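Local coordinates for protein dihydropteroate synthase (Stenotrophomonas maltophilia, PDB 7L6P) that probably catalyses the magnesium-dependent condensation of para-aminobenzoate with 6-hydroxymethyl-7,8-dihydropterin diphosphate to give 7,8-dihydropteroate, a precursor of folates, at residues L68-E73 / E96-R101; V115-V120 / L139-A144; V149-M154 / Q180-A185. All coordinates share one frame; numbering follows the deposited sequence.

Contact 1 (L68-E73 / E96-R101); sequences LDIGGE and EQLAAR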
ATOM      1  N   LEU A  68     -17.976   2.644  11.959  1.00 62.00           N
ATOM      2  CA  LEU A  68     -18.206   3.943  11.347  1.00 64.04           C
ATOM      3  C   LEU A  68     -18.025   5.051  12.376  1.00 62.47           C
ATOM      4  O   LEU A  68     -18.319   4.872  13.559  1.00 65.19           O
ATOM      5  CB  LEU A  68     -19.608   4.006  10.746  1.00 64.24           C
ATOM      6  CG  LEU A  68     -19.894   2.967   9.663  1.00 63.30           C
ATOM      7  CD1 LEU A  68     -21.331   3.094   9.223  1.00 63.75           C
ATOM      8  CD2 LEU A  68     -18.942   3.135   8.475  1.00 63.69           C
ATOM      9  N   ASP A  69     -17.531   6.199  11.924  1.00 62.75           N
ATOM     10  CA  ASP A  69     -17.283   7.344  12.794  1.00 65.44           C
ATOM     11  C   ASP A  69     -18.121   8.516  12.309  1.00 65.65           C
ATOM     12  O   ASP A  69     -17.918   8.998  11.192  1.00 65.27           O
ATOM     13  CB  ASP A  69     -15.805   7.724  12.812  1.00 59.02           C
ATOM     14  CG  ASP A  69     -15.458   8.611  13.991  1.00 64.51           C
ATOM     15  OD1 ASP A  69     -16.020   8.366  15.090  1.00 63.75           O
ATOM     16  OD2 ASP A  69     -14.634   9.550  13.825  1.00 64.77           O
ATOM     17  N   ILE A  70     -19.049   8.980  13.150  1.00 67.03           N
ATOM     18  CA  ILE A  70     -20.030   9.993  12.773  1.00 67.34           C
ATOM     19  C   ILE A  70     -19.618  11.328  13.377  1.00 66.13           C
ATOM     20  O   ILE A  70     -19.428  11.431  14.590  1.00 68.88           O
ATOM     21  CB  ILE A  70     -21.443   9.601  13.226  1.00 68.48           C
ATOM     22  CG1 ILE A  70     -21.742   8.143  12.868  1.00 66.58           C
ATOM     23  CG2 ILE A  70     -22.474  10.524  12.598  1.00 71.83           C
ATOM     24  CD1 ILE A  70     -21.549   7.811  11.424  1.00 68.05           C
ATOM     25  N   GLY A  71     -19.461  12.342  12.535  1.00 71.39           N
ATOM     26  CA  GLY A  71     -19.043  13.655  12.989  1.00 69.56           C
ATOM     27  C   GLY A  71     -19.826  14.758  12.304  1.00 78.33           C
ATOM     28  O   GLY A  71     -20.191  14.659  11.129  1.00 77.92           O
ATOM     29  N   GLY A  72     -20.045  15.841  13.054  1.00 81.29           N
ATOM     30  CA  GLY A  72     -20.866  16.960  12.630  1.00 79.52           C
ATOM     31  C   GLY A  72     -20.126  18.269  12.454  1.00 88.65           C
ATOM     32  O   GLY A  72     -20.723  19.271  12.043  1.00 92.56           O
ATOM     33  N   GLU A  73     -18.843  18.295  12.802  1.00 90.80           N
ATOM     34  CA  GLU A  73     -18.002  19.450  12.529  1.00 94.23           C
ATOM     35  C   GLU A  73     -17.605  19.504  11.052  1.00 95.58           C
ATOM     36  O   GLU A  73     -17.652  18.507  10.325  1.00 95.79           O
ATOM     37  CB  GLU A  73     -16.762  19.432  13.415  1.00 92.56           C
ATOM     38  CG  GLU A  73     -17.051  19.877  14.827  1.00 95.64           C
ATOM     39  CD  GLU A  73     -17.039  21.393  14.959  1.00103.97           C
ATOM     40  OE1 GLU A  73     -16.771  22.084  13.944  1.00105.23           O
ATOM     41  OE2 GLU A  73     -17.312  21.896  16.075  1.00103.88           O
ATOM     42  N   GLU A  96     -28.825   7.284  15.177  1.00 90.00           N
ATOM     43  CA  GLU A  96     -30.005   6.465  15.448  1.00 90.21           C
ATOM     44  C   GLU A  96     -30.298   5.522  14.290  1.00 91.10           C
ATOM     45  O   GLU A  96     -30.478   4.315  14.489  1.00 91.14           O
ATOM     46  CB  GLU A  96     -31.225   7.342  15.741  1.00 89.86           C
ATOM     47  CG  GLU A  96     -31.273   7.912  17.148  1.00 92.55           C
ATOM     48  CD  GLU A  96     -32.401   8.909  17.335  1.00 94.56           C
ATOM     49  OE1 GLU A  96     -32.851   9.503  16.334  1.00 94.80           O
ATOM     50  OE2 GLU A  96     -32.862   9.079  18.483  1.00 96.44           O
ATOM     51  N   GLN A  97     -30.317   6.055  13.066  1.00 87.06           N
ATOM     52  CA  GLN A  97     -30.697   5.251  11.907  1.00 86.43           C
ATOM     53  C   GLN A  97     -29.623   4.226  11.561  1.00 84.55           C
ATOM     54  O   GLN A  97     -29.932   3.061  11.288  1.00 85.89           O
ATOM     55  CB  GLN A  97     -30.986   6.152  10.709  1.00 86.68           C
ATOM     56  CG  GLN A  97     -32.437   6.580  10.613  1.00 92.34           C
ATOM     57  CD  GLN A  97     -32.639   7.734   9.648  1.00 97.51           C
ATOM     58  OE1 GLN A  97     -32.832   7.527   8.445  1.00 96.68           O
ATOM     59  NE2 GLN A  97     -32.587   8.961  10.170  1.00 93.71           N
ATOM     60  N   LEU A  98     -28.354   4.648  11.539  1.00 85.88           N
ATOM     61  CA  LEU A  98     -27.275   3.712  11.228  1.00 85.37           C
ATOM     62  C   LEU A  98     -27.197   2.593  12.259  1.00 84.96           C
ATOM     63  O   LEU A  98     -26.862   1.452  11.922  1.00 84.78           O
ATOM     64  CB  LEU A  98     -25.940   4.445  11.130  1.00 78.65           C
ATOM     65  CG  LEU A  98     -25.726   5.180   9.815  1.00 75.44           C
ATOM     66  CD1 LEU A  98     -24.468   6.017   9.903  1.00 75.47           C
ATOM     67  CD2 LEU A  98     -25.655   4.202   8.655  1.00 72.60           C
ATOM     68  N   ALA A  99     -27.452   2.913  13.527  1.00 82.75           N
ATOM     69  CA  ALA A  99     -27.468   1.884  14.561  1.00 84.99           C
ATOM     70  C   ALA A  99     -28.536   0.836  14.280  1.00 83.91           C
ATOM     71  O   ALA A  99     -28.334  -0.356  14.539  1.00 85.15           O
ATOM     72  CB  ALA A  99     -27.691   2.517  15.938  1.00 81.06           C
ATOM     73  N   ALA A 100     -29.675   1.263  13.746  1.00 84.61           N
ATOM     74  CA  ALA A 100     -30.788   0.359  13.501  1.00 86.95           C
ATOM     75  C   ALA A 100     -30.648  -0.438  12.209  1.00 88.48           C
ATOM     76  O   ALA A 100     -31.398  -1.401  12.015  1.00 91.25           O
ATOM     77  CB  ALA A 100     -32.101   1.147  13.482  1.00 87.07           C
ATOM     78  N   ARG A 101     -29.731  -0.059  11.316  1.00 87.95           N
ATOM     79  CA  ARG A 101     -29.634  -0.695  10.010  1.00 89.75           C
ATOM     80  C   ARG A 101     -28.297  -1.381   9.755  1.00 90.20           C
ATOM     81  O   ARG A 101     -28.108  -1.941   8.669  1.00 89.70           O
ATOM     82  CB  ARG A 101     -29.923   0.335   8.909  1.00 91.80           C
ATOM     83  CG  ARG A 101     -31.376   0.789   8.948  1.00 96.19           C
ATOM     84  CD  ARG A 101     -31.630   2.068   8.189  1.00 97.00           C
ATOM     85  NE  ARG A 101     -31.482   1.897   6.752  1.00102.17           N
ATOM     86  CZ  ARG A 101     -31.787   2.832   5.864  1.00103.98           C
ATOM     87  NH1 ARG A 101     -32.271   4.007   6.241  1.00104.33           N
ATOM     88  NH2 ARG A 101     -31.619   2.577   4.568  1.00101.68           N
TER
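L98 is the one helix residue that meets the strand here, and it does so with a single methyl. Its CD1 comes down to I70 CD1 at 3.7 Å, with the two side chains at a slant to each other, and then faces L68 CD1 more loosely at 4.3 Å. The two strand methyls stand side by side, 5.2 Å from L68 CD1 to I70 CD1, so the tip of L98 is directed at the groove between them.

The torsions explain why I70 offers that particular atom. CG1 lies opposite the carbonyl carbon (chi1 -47°), and the second torsion, -55°, folds CD1 back along the chain instead of letting it run out straight, which brings the methyl round to the L68 side. L98 also carries CG opposite its carbonyl carbon, but its outer torsion is close to extended at 172° and sends CD1 toward the strand. The backbones stay well apart, with L68 CA and L98 CA 9.1 Å from each other, and no hydrogen bond crosses. All three residues are buried, so this is purely apolar packing of methyl against methyl.

D69, between the two strand residues, faces the other way: its carboxylate makes a salt bridge with R269 and hydrogen bonds with S107 and N128 inside the barrel. On the outer side, V91, V94 and I95 of the same helix continue the cover over I70, while L60 and V61 of helix 49-62 close over L68. The contact thus joins strand 67-71 to the helix that follows it, one beta-alpha unit of the TIM barrel.

Contact 2 (V115-V120 / L139-A144); sequences VMRAAV and LDAAAA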
ATOM      1  N   VAL A 115     -22.528  16.202  23.375  1.00 71.36           N
ATOM      2  CA  VAL A 115     -22.643  15.377  22.179  1.00 70.62           C
ATOM      3  C   VAL A 115     -22.317  13.930  22.503  1.00 71.09           C
ATOM      4  O   VAL A 115     -22.941  13.008  21.965  1.00 72.38           O
ATOM      5  CB  VAL A 115     -21.739  15.928  21.062  1.00 71.41           C
ATOM      6  CG1 VAL A 115     -21.864  15.080  19.807  1.00 72.49           C
ATOM      7  CG2 VAL A 115     -22.110  17.375  20.752  1.00 73.98           C
ATOM      8  N   MET A 116     -21.364  13.706  23.412  1.00 70.22           N
ATOM      9  CA  MET A 116     -21.022  12.345  23.813  1.00 70.29           C
ATOM     10  C   MET A 116     -22.213  11.649  24.447  1.00 73.19           C
ATOM     11  O   MET A 116     -22.575  10.535  24.052  1.00 74.26           O
ATOM     12  CB  MET A 116     -19.839  12.362  24.778  1.00 69.20           C
ATOM     13  CG  MET A 116     -18.518  12.768  24.159  1.00 66.61           C
ATOM     14  SD  MET A 116     -17.230  12.999  25.398  1.00 66.31           S
ATOM     15  CE  MET A 116     -15.886  13.641  24.410  1.00 59.57           C
ATOM     16  N   ARG A 117     -22.841  12.299  25.429  1.00 74.88           N
ATOM     17  CA  ARG A 117     -23.952  11.681  26.145  1.00 76.06           C
ATOM     18  C   ARG A 117     -25.117  11.397  25.211  1.00 77.18           C
ATOM     19  O   ARG A 117     -25.692  10.300  25.228  1.00 78.83           O
ATOM     20  CB  ARG A 117     -24.404  12.579  27.297  1.00 79.39           C
ATOM     21  CG  ARG A 117     -23.640  12.382  28.585  1.00 82.00           C
ATOM     22  CD  ARG A 117     -24.280  13.189  29.695  1.00 91.31           C
ATOM     23  NE  ARG A 117     -24.522  14.564  29.269  1.00 95.81           N
ATOM     24  CZ  ARG A 117     -23.886  15.631  29.742  1.00 98.20           C
ATOM     25  NH1 ARG A 117     -23.001  15.532  30.724  1.00 98.54           N
ATOM     26  NH2 ARG A 117     -24.150  16.830  29.220  1.00 91.33           N
ATOM     27  N   ALA A 118     -25.467  12.370  24.372  1.00 76.58           N
ATOM     28  CA  ALA A 118     -26.619  12.202  23.496  1.00 75.17           C
ATOM     29  C   ALA A 118     -26.353  11.145  22.431  1.00 76.19           C
ATOM     30  O   ALA A 118     -27.234  10.339  22.114  1.00 77.01           O
ATOM     31  CB  ALA A 118     -26.982  13.543  22.867  1.00 68.96           C
ATOM     32  N   ALA A 119     -25.152  11.150  21.853  1.00 70.48           N
ATOM     33  CA  ALA A 119     -24.808  10.159  20.841  1.00 72.93           C
ATOM     34  C   ALA A 119     -24.846   8.743  21.414  1.00 76.08           C
ATOM     35  O   ALA A 119     -25.404   7.828  20.797  1.00 79.97           O
ATOM     36  CB  ALA A 119     -23.433  10.472  20.249  1.00 67.22           C
ATOM     37  N   VAL A 120     -24.232   8.539  22.583  1.00 73.27           N
ATOM     38  CA  VAL A 120     -24.223   7.212  23.196  1.00 74.61           C
ATOM     39  C   VAL A 120     -25.637   6.769  23.556  1.00 75.39           C
ATOM     40  O   VAL A 120     -26.003   5.603  23.376  1.00 76.67           O
ATOM     41  CB  VAL A 120     -23.288   7.199  24.415  1.00 70.04           C
ATOM     42  CG1 VAL A 120     -23.459   5.917  25.196  1.00 65.64           C
ATOM     43  CG2 VAL A 120     -21.858   7.353  23.953  1.00 67.15           C
ATOM     44  N   LEU A 139     -14.077  14.387  30.451  1.00 64.67           N
ATOM     45  CA  LEU A 139     -13.527  13.234  31.143  1.00 62.56           C
ATOM     46  C   LEU A 139     -14.610  12.480  31.907  1.00 65.27           C
ATOM     47  O   LEU A 139     -14.771  11.264  31.743  1.00 66.28           O
ATOM     48  CB  LEU A 139     -12.418  13.712  32.068  1.00 62.62           C
ATOM     49  CG  LEU A 139     -11.401  12.729  32.602  1.00 62.77           C
ATOM     50  CD1 LEU A 139     -10.730  12.025  31.446  1.00 56.32           C
ATOM     51  CD2 LEU A 139     -10.395  13.498  33.457  1.00 62.70           C
ATOM     52  N   ASP A 140     -15.368  13.187  32.746  1.00 66.53           N
ATOM     53  CA  ASP A 140     -16.398  12.527  33.541  1.00 68.81           C
ATOM     54  C   ASP A 140     -17.556  12.055  32.678  1.00 68.14           C
ATOM     55  O   ASP A 140     -18.148  11.004  32.954  1.00 69.73           O
ATOM     56  CB  ASP A 140     -16.921  13.457  34.634  1.00 71.16           C
ATOM     57  CG  ASP A 140     -15.923  13.674  35.744  1.00 76.18           C
ATOM     58  OD1 ASP A 140     -15.068  12.781  35.944  1.00 73.11           O
ATOM     59  OD2 ASP A 140     -16.023  14.717  36.446  1.00 81.95           O
ATOM     60  N   ALA A 141     -17.905  12.819  31.641  1.00 65.67           N
ATOM     61  CA  ALA A 141     -19.064  12.454  30.841  1.00 66.81           C
ATOM     62  C   ALA A 141     -18.822  11.139  30.117  1.00 67.27           C
ATOM     63  O   ALA A 141     -19.673  10.246  30.140  1.00 68.39           O
ATOM     64  CB  ALA A 141     -19.392  13.577  29.853  1.00 68.27           C
ATOM     65  N   ALA A 142     -17.648  10.999  29.494  1.00 66.74           N
ATOM     66  CA  ALA A 142     -17.297   9.788  28.756  1.00 64.54           C
ATOM     67  C   ALA A 142     -17.098   8.585  29.683  1.00 68.03           C
ATOM     68  O   ALA A 142     -17.386   7.438  29.298  1.00 62.37           O
ATOM     69  CB  ALA A 142     -16.045  10.050  27.926  1.00 59.06           C
ATOM     70  N   ALA A 143     -16.542   8.816  30.879  1.00 62.83           N
ATOM     71  CA  ALA A 143     -16.434   7.739  31.859  1.00 66.69           C
ATOM     72  C   ALA A 143     -17.797   7.133  32.141  1.00 67.54           C
ATOM     73  O   ALA A 143     -17.950   5.904  32.165  1.00 64.11           O
ATOM     74  CB  ALA A 143     -15.813   8.255  33.158  1.00 61.93           C
ATOM     75  N   ALA A 144     -18.802   7.988  32.324  1.00 66.41           N
ATOM     76  CA  ALA A 144     -20.134   7.540  32.687  1.00 65.12           C
ATOM     77  C   ALA A 144     -20.845   6.814  31.553  1.00 67.91           C
ATOM     78  O   ALA A 144     -21.742   6.009  31.822  1.00 69.16           O
ATOM     79  CB  ALA A 144     -20.966   8.736  33.138  1.00 63.56           C
TER
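M116 and R117 reach across to A142 and A141 from a helical turn whose shortest polar bond is internal, A119 N to V115 O at 2.9 Å. The M116 carbonyl is engaged in the same way: M116 O accepts from V120 N at 3.0 Å. On the other side A143 N bonds L139 O at 3.1 Å. No hydrogen bond passes between 115-120 and 139-144, and the contact is left to side chains.

M116 does its touching with sulfur: SD lies 4.1 Å from the methyl CB of A142. Its CG stands beside the backbone N, opposite the carbonyl carbon, and from there the chain runs out extended (chi2 172°), which is what carries SD over the gap between the helices. R117 behaves differently. Its first bond does not aim at the neighbouring helix; a bend at chi3 (-49°) turns the guanidinium toward it, and NH1 comes to 4.2 Å from A141 CB. That is van der Waals contact between a charged group at the exposed border and a buried methyl, with no polar bond in it.

The alanine side of the contact is small, and the backbones come close, 6.7 Å between M116 CA and A142 CA. M116 and A142 form the inner half of the contact, and the R117 guanidinium meets A141 obliquely on the outer, more exposed side.

Helices 113-121 and 138-145 are successive helices of the barrel's outer layer. Beneath them, I127 of strand 126-129 touches both M116 and A142; A118 and A119 pack against helix 84-101, and L139 and D140 against helix 170-188.

Contact 3 (V149-M154 / Q180-A185); sequences VVLMHM and QRLFAA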
ATOM      1  N   VAL A 149     -13.208   4.746  24.372  1.00 52.79           N
ATOM      2  CA  VAL A 149     -12.902   6.132  24.030  1.00 54.51           C
ATOM      3  C   VAL A 149     -11.492   6.191  23.462  1.00 54.63           C
ATOM      4  O   VAL A 149     -10.560   5.602  24.022  1.00 54.03           O
ATOM      5  CB  VAL A 149     -13.031   7.086  25.240  1.00 57.03           C
ATOM      6  CG1 VAL A 149     -12.612   8.499  24.833  1.00 58.18           C
ATOM      7  CG2 VAL A 149     -14.453   7.089  25.812  1.00 56.04           C
ATOM      8  N   VAL A 150     -11.337   6.883  22.344  1.00 53.40           N
ATOM      9  CA  VAL A 150     -10.036   7.073  21.715  1.00 53.06           C
ATOM     10  C   VAL A 150      -9.418   8.366  22.237  1.00 54.46           C
ATOM     11  O   VAL A 150      -9.967   9.452  22.033  1.00 56.65           O
ATOM     12  CB  VAL A 150     -10.174   7.117  20.189  1.00 50.80           C
ATOM     13  CG1 VAL A 150      -8.830   7.267  19.558  1.00 50.24           C
ATOM     14  CG2 VAL A 150     -10.852   5.863  19.701  1.00 55.93           C
ATOM     15  N   LEU A 151      -8.261   8.262  22.879  1.00 51.90           N
ATOM     16  CA  LEU A 151      -7.531   9.438  23.322  1.00 51.70           C
ATOM     17  C   LEU A 151      -6.563   9.834  22.211  1.00 54.52           C
ATOM     18  O   LEU A 151      -5.549   9.163  21.984  1.00 53.86           O
ATOM     19  CB  LEU A 151      -6.795   9.171  24.628  1.00 50.05           C
ATOM     20  CG  LEU A 151      -7.677   8.639  25.766  1.00 52.90           C
ATOM     21  CD1 LEU A 151      -6.857   8.398  27.042  1.00 46.16           C
ATOM     22  CD2 LEU A 151      -8.868   9.552  26.029  1.00 52.00           C
ATOM     23  N   MET A 152      -6.876  10.923  21.523  1.00 52.44           N
ATOM     24  CA  MET A 152      -5.999  11.429  20.484  1.00 53.29           C
ATOM     25  C   MET A 152      -5.061  12.480  21.059  1.00 50.38           C
ATOM     26  O   MET A 152      -5.376  13.148  22.046  1.00 48.98           O
ATOM     27  CB  MET A 152      -6.801  12.034  19.339  1.00 50.64           C
ATOM     28  CG  MET A 152      -6.011  12.074  18.047  1.00 53.36           C
ATOM     29  SD  MET A 152      -6.865  12.917  16.705  1.00 53.24           S
ATOM     30  CE  MET A 152      -6.482  14.615  17.118  1.00 52.52           C
ATOM     31  N   HIS A 153      -3.891  12.601  20.443  1.00 50.27           N
ATOM     32  CA  HIS A 153      -2.975  13.695  20.711  1.00 49.40           C
ATOM     33  C   HIS A 153      -3.150  14.755  19.640  1.00 52.96           C
ATOM     34  O   HIS A 153      -3.169  14.439  18.441  1.00 51.56           O
ATOM     35  CB  HIS A 153      -1.516  13.250  20.724  1.00 48.70           C
ATOM     36  CG  HIS A 153      -0.551  14.394  20.824  1.00 50.27           C
ATOM     37  ND1 HIS A 153      -0.138  15.128  19.729  1.00 53.30           N
ATOM     38  CD2 HIS A 153       0.054  14.952  21.901  1.00 47.24           C
ATOM     39  CE1 HIS A 153       0.687  16.083  20.124  1.00 53.76           C
ATOM     40  NE2 HIS A 153       0.819  15.998  21.438  1.00 54.00           N
ATOM     41  N   MET A 154      -3.304  15.998  20.077  1.00 54.85           N
ATOM     42  CA  MET A 154      -3.162  17.155  19.205  1.00 54.01           C
ATOM     43  C   MET A 154      -2.507  18.289  19.969  1.00 56.77           C
ATOM     44  O   MET A 154      -2.769  18.489  21.154  1.00 54.62           O
ATOM     45  CB  MET A 154      -4.501  17.624  18.641  1.00 54.28           C
ATOM     46  CG  MET A 154      -5.520  18.051  19.678  1.00 57.90           C
ATOM     47  SD  MET A 154      -6.901  18.953  18.948  1.00 69.43           S
ATOM     48  CE  MET A 154      -6.013  20.413  18.461  1.00 67.54           C
ATOM     49  N   GLN A 180      -0.377  10.756  30.299  1.00 47.36           N
ATOM     50  CA  GLN A 180      -1.095  11.585  31.261  1.00 48.91           C
ATOM     51  C   GLN A 180      -2.593  11.562  31.035  1.00 47.84           C
ATOM     52  O   GLN A 180      -3.358  11.579  32.002  1.00 53.36           O
ATOM     53  CB  GLN A 180      -0.575  13.026  31.211  1.00 47.55           C
ATOM     54  CG  GLN A 180      -0.949  13.859  32.391  1.00 48.66           C
ATOM     55  CD  GLN A 180      -2.277  14.556  32.221  1.00 51.58           C
ATOM     56  OE1 GLN A 180      -2.792  14.669  31.116  1.00 54.06           O
ATOM     57  NE2 GLN A 180      -2.856  15.016  33.329  1.00 54.91           N
ATOM     58  N   ARG A 181      -3.028  11.472  29.787  1.00 48.37           N
ATOM     59  CA  ARG A 181      -4.449  11.320  29.497  1.00 47.63           C
ATOM     60  C   ARG A 181      -4.956   9.959  29.961  1.00 49.72           C
ATOM     61  O   ARG A 181      -6.085   9.850  30.448  1.00 50.72           O
ATOM     62  CB  ARG A 181      -4.705  11.507  27.995  1.00 47.36           C
ATOM     63  CG  ARG A 181      -4.224  12.823  27.418  1.00 46.99           C
ATOM     64  CD  ARG A 181      -4.643  14.002  28.281  1.00 44.26           C
ATOM     65  NE  ARG A 181      -6.087  14.045  28.486  1.00 47.26           N
ATOM     66  CZ  ARG A 181      -6.667  14.567  29.564  1.00 48.76           C
ATOM     67  NH1 ARG A 181      -5.956  15.108  30.541  1.00 42.02           N
ATOM     68  NH2 ARG A 181      -7.995  14.535  29.672  1.00 46.29           N
ATOM     69  N   LEU A 182      -4.147   8.905  29.799  1.00 50.71           N
ATOM     70  CA  LEU A 182      -4.550   7.593  30.302  1.00 49.55           C
ATOM     71  C   LEU A 182      -4.671   7.604  31.821  1.00 55.20           C
ATOM     72  O   LEU A 182      -5.656   7.100  32.370  1.00 56.77           O
ATOM     73  CB  LEU A 182      -3.566   6.509  29.843  1.00 50.37           C
ATOM     74  CG  LEU A 182      -3.593   6.096  28.348  1.00 54.99           C
ATOM     75  CD1 LEU A 182      -2.312   5.367  27.934  1.00 51.00           C
ATOM     76  CD2 LEU A 182      -4.804   5.230  28.030  1.00 52.56           C
ATOM     77  N   PHE A 183      -3.704   8.214  32.519  1.00 54.58           N
ATOM     78  CA  PHE A 183      -3.805   8.295  33.975  1.00 54.05           C
ATOM     79  C   PHE A 183      -5.009   9.114  34.410  1.00 54.22           C
ATOM     80  O   PHE A 183      -5.711   8.736  35.352  1.00 52.94           O
ATOM     81  CB  PHE A 183      -2.542   8.867  34.607  1.00 50.19           C
ATOM     82  CG  PHE A 183      -2.650   8.995  36.101  1.00 54.15           C
ATOM     83  CD1 PHE A 183      -2.454   7.885  36.913  1.00 52.69           C
ATOM     84  CD2 PHE A 183      -2.959  10.214  36.694  1.00 53.38           C
ATOM     85  CE1 PHE A 183      -2.570   7.972  38.287  1.00 54.02           C
ATOM     86  CE2 PHE A 183      -3.077  10.326  38.048  1.00 57.67           C
ATOM     87  CZ  PHE A 183      -2.876   9.192  38.871  1.00 58.86           C
ATOM     88  N   ALA A 184      -5.244  10.259  33.769  1.00 53.60           N
ATOM     89  CA  ALA A 184      -6.417  11.049  34.126  1.00 52.69           C
ATOM     90  C   ALA A 184      -7.692  10.251  33.876  1.00 56.70           C
ATOM     91  O   ALA A 184      -8.615  10.265  34.698  1.00 58.24           O
ATOM     92  CB  ALA A 184      -6.427  12.366  33.344  1.00 49.81           C
ATOM     93  N   ALA A 185      -7.750   9.523  32.757  1.00 55.69           N
ATOM     94  CA  ALA A 185      -8.886   8.637  32.527  1.00 55.87           C
ATOM     95  C   ALA A 185      -8.960   7.558  33.603  1.00 57.76           C
ATOM     96  O   ALA A 185     -10.047   7.231  34.096  1.00 58.05           O
ATOM     97  CB  ALA A 185      -8.790   8.014  31.140  1.00 52.08           C
TER
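L151 CD1 carries the contact between 149-154 and 180-185. It touches R181 CB at 3.9 Å on one flank and L182 CD2, also at 3.9 Å, on the other, lodging between two consecutive helix residues. Between those flanks it rests on the helix backbone, 3.8 Å from R181 O. That oxygen is already engaged in the helix, where A185 N donates to it at 2.9 Å, so the methyl covers a peptide group whose polar need is met.

L151 gets there with CG set beside its backbone N and an outer torsion of 180°, which stretches CD1 straight away from the strand. L182 starts out less directly, its first bond not aimed at the strand, and only the CD2 end comes close.

In the next shell, R181 packs with its stem while its guanidinium bonds elsewhere. Of its side chain only CB takes part; bends at chi2 and chi3 lead the rest away. NE donates to the carbonyl of G132, and NH1 to Q180 OE1 at 3.2 Å, the N-H pointing at the oxygen with an angle of 156° and the oxygen near the guanidinium plane. Together these bonds hold the guanidinium turned away from L151. On the barrel side, L195 of strand 195-198 touches L151 as well as A185.

Chemically, then, between 149-154 and 180-185 the contact is van der Waals, one leucine methyl against hydrocarbon and a peptide group, with no hydrogen bond across. The charge of R181 is probably tolerated in this buried setting because its polar end is turned to G132 and Q180, leaving hydrocarbon to face L151.

In the fold
The three contacts follow one another along the chain and round the eight-stranded TIM barrel of the pterin-binding family. Contacts 1 and 3 each fasten a barrel strand to its own following helix, whereas contact 2 joins two neighbouring outer helices between them. Contacts 1 and 2 have centres 16 Å apart and do not touch; contacts 1 and 3 have centres 23 Å apart but share the sheet. Contacts 2 and 3, with centres 15 Å apart, do meet: A142 CB packs on V149 CG2 at 4.0 Å, and L139 CD2 on A184 O at 3.9 Å. TIM-barrel enzymes carry their active sites at the carboxyl ends of the strands, whereas these contacts pack strand on helix or helix on helix.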